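Local coordinates for phosphonopyruvate hydrolase (Variovorax sp., PDB 2HJP), which hydrolyses phosphonopyruvate to pyruvate and phosphate, breaking a carbon-phosphorus bond with the aid of a divalent metal such as magnesium, at residues His93-Val96 and Pro97-Ala101; Val129-Glu132 and Glu133-Lys137. One frame throughout, in Å; residues are numbered along the deposited sequence.

Contact 1. Residues His93-Val96 and Pro97-Ala101; sequences HYVV and PQYEA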
loop_
_atom_site.group_PDB
_atom_site.type_symbol
_atom_site.label_atom_id
_atom_site.label_comp_id
_atom_site.label_asym_id
_atom_site.label_seq_id
_atom_site.Cartn_x
_atom_site.Cartn_y
_atom_site.Cartn_z
ATOM N N HIS A 93 17.553 -11.619 -3.258
ATOM C CA HIS A 93 18.339 -10.948 -2.203
ATOM C C HIS A 93 17.676 -9.768 -1.560
ATOM O O HIS A 93 17.817 -9.537 -0.359
ATOM C CB HIS A 93 19.669 -10.483 -2.812
ATOM C CG HIS A 93 20.662 -10.089 -1.790
ATOM N ND1 HIS A 93 21.555 -10.983 -1.246
ATOM C CD2 HIS A 93 20.915 -8.896 -1.218
ATOM C CE1 HIS A 93 22.323 -10.344 -0.389
ATOM N NE2 HIS A 93 21.962 -9.080 -0.355
ATOM N N TYR A 94 16.932 -9.012 -2.360
ATOM C CA TYR A 94 16.246 -7.836 -1.873
ATOM C C TYR A 94 14.880 -8.175 -1.282
ATOM O O TYR A 94 14.406 -7.496 -0.391
ATOM C CB TYR A 94 16.060 -6.774 -2.999
ATOM C CG TYR A 94 17.354 -6.021 -3.321
ATOM C CD1 TYR A 94 17.732 -4.889 -2.587
ATOM C CD2 TYR A 94 18.199 -6.463 -4.313
ATOM C CE1 TYR A 94 18.963 -4.205 -2.851
ATOM C CE2 TYR A 94 19.439 -5.790 -4.599
ATOM C CZ TYR A 94 19.809 -4.657 -3.857
ATOM O OH TYR A 94 21.025 -4.018 -4.096
ATOM N N VAL A 95 14.271 -9.226 -1.784
ATOM C CA VAL A 95 12.962 -9.621 -1.368
ATOM C C VAL A 95 12.924 -10.413 -0.052
ATOM O O VAL A 95 12.108 -10.144 0.766
ATOM C CB VAL A 95 12.324 -10.463 -2.538
ATOM C CG1 VAL A 95 11.412 -11.458 -2.022
ATOM C CG2 VAL A 95 11.581 -9.532 -3.441
ATOM N N VAL A 96 13.844 -11.348 0.144
ATOM C CA VAL A 96 13.848 -12.195 1.356
ATOM C C VAL A 96 13.873 -11.454 2.702
ATOM O O VAL A 96 13.047 -11.721 3.588
ATOM C CB VAL A 96 14.976 -13.311 1.199
ATOM C CG1 VAL A 96 15.259 -13.994 2.559
ATOM C CG2 VAL A 96 14.430 -14.375 0.150
ATOM N N PRO A 97 14.736 -10.453 2.840
ATOM C CA PRO A 97 14.793 -9.708 4.093
ATOM C C PRO A 97 13.425 -8.995 4.339
ATOM O O PRO A 97 13.056 -8.778 5.473
ATOM C CB PRO A 97 15.962 -8.700 3.868
ATOM C CG PRO A 97 16.794 -9.351 2.791
ATOM C CD PRO A 97 15.781 -10.052 1.894
ATOM N N GLN A 98 12.696 -8.635 3.285
ATOM C CA GLN A 98 11.374 -8.021 3.513
ATOM C C GLN A 98 10.361 -9.000 4.084
ATOM O O GLN A 98 9.635 -8.646 5.004
ATOM C CB GLN A 98 10.814 -7.409 2.246
ATOM C CG GLN A 98 11.595 -6.188 1.843
ATOM C CD GLN A 98 11.132 -5.681 0.500
ATOM O OE1 GLN A 98 11.742 -5.970 -0.566
ATOM N NE2 GLN A 98 10.047 -4.954 0.520
ATOM N N TYR A 99 10.363 -10.224 3.575
ATOM C CA TYR A 99 9.461 -11.281 4.097
ATOM C C TYR A 99 9.862 -11.635 5.548
ATOM O O TYR A 99 9.014 -11.730 6.437
ATOM C CB TYR A 99 9.493 -12.489 3.193
ATOM C CG TYR A 99 8.501 -12.347 2.093
ATOM C CD1 TYR A 99 7.166 -12.732 2.285
ATOM C CD2 TYR A 99 8.860 -11.725 0.871
ATOM C CE1 TYR A 99 6.181 -12.478 1.279
ATOM C CE2 TYR A 99 7.874 -11.481 -0.147
ATOM C CZ TYR A 99 6.544 -11.867 0.059
ATOM O OH TYR A 99 5.647 -11.752 -1.017
ATOM N N GLU A 100 11.170 -11.746 5.801
ATOM C CA GLU A 100 11.652 -11.996 7.177
ATOM C C GLU A 100 11.224 -10.864 8.109
ATOM O O GLU A 100 10.618 -11.092 9.171
ATOM C CB GLU A 100 13.184 -12.113 7.206
ATOM C CG GLU A 100 13.704 -12.530 8.598
ATOM C CD GLU A 100 15.207 -12.825 8.580
ATOM O OE1 GLU A 100 15.870 -12.495 7.578
ATOM O OE2 GLU A 100 15.738 -13.367 9.566
ATOM N N ALA A 101 11.462 -9.627 7.681
ATOM C CA ALA A 101 11.067 -8.493 8.497
ATOM C C ALA A 101 9.547 -8.445 8.675
ATOM O O ALA A 101 9.094 -7.958 9.734
ATOM C CB ALA A 101 11.571 -7.182 7.887
#
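Val95 and Tyr99 meet one turn apart on helix 89-102. Their side chains run side by side and point the same way. CG1 of Val95 lies 3.9 Å from CD2 of Tyr99, and CE2 is nearly as close. The Tyr99 CG stands anti to its own carbonyl carbon; this chi1 of -87° sends the ring back along the helix, and the turn about CB-CG brings its CD2 edge to Val95. Val95 O sits at that edge, near the ring plane, 3.6 Å from CD2.

The Pro97 ring takes the place of an amide hydrogen, with its CD 3.1 Å from His93 O. A helix would normally place an N-H opposite that oxygen, but proline has none. The next bonds are weak: Val95 O accepts from Gln98 N at 3.0 Å with a poor angle of 126°, and from Tyr99 N at 3.3 Å. Regular spacing returns with Glu100 N, which reaches Val96 O at 2.9 Å in a nearly straight bond (173°).

The ring of Tyr99 packs on Met60 and Met67 of helix 60-71, and its OH is hydrogen-bonded to His63. Val96 faces the other neighbouring helix, 131-144, through Ala141, while Pro97 rests on Ala144. The Glu100 carboxylate takes hydrogen bonds from the backbone N atoms of Ala146 and Asp147.

This is a proline kink in the helix that links barrel strands 78-81 and 106-110. Proline leaves His93 O without its usual helical N-H donor, and the turn is regular again only from Glu100. The phenol of Tyr99 and the carboxylate of Glu100 find their polar partners outside this helix, so these groups tie the bent helix to the parts of the fold beside it.

Contact 2. Residues Val129-Glu132 and Glu133-Lys137; sequences VRIE and EFQGK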
loop_
_atom_site.group_PDB
_atom_site.type_symbol
_atom_site.label_atom_id
_atom_site.label_comp_id
_atom_site.label_asym_id
_atom_site.label_seq_id
_atom_site.Cartn_x
_atom_site.Cartn_y
_atom_site.Cartn_z
ATOM N N VAL A 129 14.011 -23.259 -14.603
ATOM C CA VAL A 129 15.267 -22.542 -14.803
ATOM C C VAL A 129 16.410 -23.558 -14.701
ATOM O O VAL A 129 16.198 -24.680 -14.278
ATOM C CB VAL A 129 15.463 -21.408 -13.745
ATOM C CG1 VAL A 129 14.375 -20.384 -13.881
ATOM C CG2 VAL A 129 15.467 -21.986 -12.309
ATOM N N ARG A 130 17.610 -23.160 -15.114
ATOM C CA ARG A 130 18.772 -24.022 -15.047
ATOM C C ARG A 130 19.071 -24.292 -13.592
ATOM O O ARG A 130 18.903 -23.419 -12.743
ATOM C CB ARG A 130 20.005 -23.354 -15.720
ATOM C CG ARG A 130 19.975 -23.283 -17.296
ATOM C CD ARG A 130 20.506 -21.925 -17.754
ATOM N NE ARG A 130 21.652 -21.731 -16.939
ATOM C CZ ARG A 130 21.957 -20.671 -16.236
ATOM N NH1 ARG A 130 21.221 -19.577 -16.222
ATOM N NH2 ARG A 130 23.005 -20.809 -15.474
ATOM N N ILE A 131 19.531 -25.503 -13.334
ATOM C CA ILE A 131 19.862 -25.963 -11.991
ATOM C C ILE A 131 20.814 -24.989 -11.296
ATOM O O ILE A 131 20.548 -24.580 -10.172
ATOM C CB ILE A 131 20.473 -27.376 -12.055
ATOM C CG1 ILE A 131 19.365 -28.377 -12.381
ATOM C CG2 ILE A 131 21.213 -27.689 -10.749
ATOM C CD1 ILE A 131 19.853 -29.771 -12.762
ATOM N N GLU A 132 21.887 -24.586 -11.974
ATOM C CA GLU A 132 22.845 -23.660 -11.368
ATOM C C GLU A 132 22.194 -22.304 -11.122
ATOM O O GLU A 132 22.505 -21.640 -10.136
ATOM C CB GLU A 132 24.091 -23.428 -12.262
ATOM C CG GLU A 132 24.511 -24.590 -13.076
ATOM C CD GLU A 132 23.674 -24.670 -14.350
ATOM O OE1 GLU A 132 23.014 -25.718 -14.540
ATOM O OE2 GLU A 132 23.676 -23.680 -15.158
ATOM N N GLU A 133 21.314 -21.878 -12.019
ATOM C CA GLU A 133 20.673 -20.574 -11.785
ATOM C C GLU A 133 19.827 -20.687 -10.501
ATOM O O GLU A 133 19.876 -19.782 -9.659
ATOM C CB GLU A 133 19.761 -20.102 -12.938
ATOM C CG GLU A 133 19.011 -18.811 -12.480
ATOM C CD GLU A 133 18.039 -18.161 -13.534
ATOM O OE1 GLU A 133 17.821 -18.746 -14.627
ATOM O OE2 GLU A 133 17.499 -17.044 -13.232
ATOM N N PHE A 134 19.078 -21.796 -10.329
ATOM C CA PHE A 134 18.267 -21.858 -9.102
ATOM C C PHE A 134 19.126 -21.987 -7.844
ATOM O O PHE A 134 18.787 -21.451 -6.769
ATOM C CB PHE A 134 17.236 -22.970 -9.129
ATOM C CG PHE A 134 16.096 -22.720 -8.159
ATOM C CD1 PHE A 134 15.168 -21.647 -8.389
ATOM C CD2 PHE A 134 15.928 -23.541 -7.045
ATOM C CE1 PHE A 134 14.089 -21.422 -7.512
ATOM C CE2 PHE A 134 14.845 -23.335 -6.149
ATOM C CZ PHE A 134 13.918 -22.272 -6.375
ATOM N N GLN A 135 20.232 -22.704 -7.977
ATOM C CA GLN A 135 21.168 -22.821 -6.874
ATOM C C GLN A 135 21.584 -21.437 -6.489
ATOM O O GLN A 135 21.673 -21.169 -5.294
ATOM C CB GLN A 135 22.390 -23.648 -7.261
ATOM C CG GLN A 135 22.128 -25.180 -7.290
ATOM C CD GLN A 135 23.436 -25.945 -7.512
ATOM O OE1 GLN A 135 23.872 -26.787 -6.690
ATOM N NE2 GLN A 135 24.071 -25.641 -8.624
ATOM N N GLY A 136 21.834 -20.556 -7.477
ATOM C CA GLY A 136 22.195 -19.163 -7.143
ATOM C C GLY A 136 21.078 -18.435 -6.351
ATOM O O GLY A 136 21.313 -17.645 -5.419
ATOM N N LYS A 137 19.843 -18.652 -6.780
ATOM C CA LYS A 137 18.691 -18.036 -6.095
ATOM C C LYS A 137 18.515 -18.496 -4.633
ATOM O O LYS A 137 18.242 -17.713 -3.723
ATOM C CB LYS A 137 17.453 -18.312 -6.947
ATOM C CG LYS A 137 17.497 -17.477 -8.258
ATOM C CD LYS A 137 16.411 -17.905 -9.223
ATOM C CE LYS A 137 15.058 -17.388 -8.765
ATOM N NZ LYS A 137 14.009 -17.380 -9.876
HETATM O O HOH W 1 17.873 -20.545 -16.229
#
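Arg130 folds back over Glu133 because its chain bends at chi2 and again at chi3 (44°). Glu133 has CG anti to the backbone N (chi1 173°) and runs extended from there. The two side chains cross at about a right angle. CB of Glu133 lies over one face of the guanidinium, 3.6 Å from NH1. The carboxylate plane is turned 24° from the guanidinium plane. OE1 is 3.8 Å from NH1 and well out of the guanidinium plane, so this long salt bridge is one of charges only.

OE2 of Glu132 forms a salt bridge with Arg130 NH2 at 3.0 Å, although the place of NH2 is less sure, and takes a weak bond from NE; with Glu133 the three make a salt-bridge network. A water accepts from Arg130 N at 2.9 Å. It also sits 2.4 Å from Glu133 OE1, too short for a reliable bond, so that second link is doubtful. With an alanine in place of Arg130, Glu132 and Glu133 would probably lose this positive charge beside them, Glu133 CB its cover, and the terminal carboxylate of Lys290 of the second subunit its salt bridge to NH1.

Arg130 is the N-cap of helix 131-144. Its O receives Phe134 N at 2.9 Å, the first of a regular series continued by Gln135 N to Ile131 O and Gly136 N to Glu132 O. Before the cap, CG2 of Val129 packs on CB of Phe134 at 3.8 Å.

Within the chain, Ile131 packs on helix 165-177, Phe134 meets Tyr175 of that helix, and Phe134 and Lys137 lie against Met109 of strand 106-110.

How the contacts relate
Contacts 1 and 2 lie on consecutive helices of the barrel, 89-102 and 131-144, with strand 106-110 between them in the chain. Their centres are about 19 Å apart and their nearest atoms about 6 Å, without touching. The link is indirect: contact 1 packs on later turns of the helix that contact 2 starts. Both also reach the second subunit. Neither holds a ligand. The Tyr99 side chain is about 7 Å from that of Asp81, a magnesium ligand, and the Phe134 side chain about 6 Å from that of substrate-binding Arg155. Bound phosphonopyruvate is about 11 Å from the Tyr99 side chain and about 12 Å from that of Phe134.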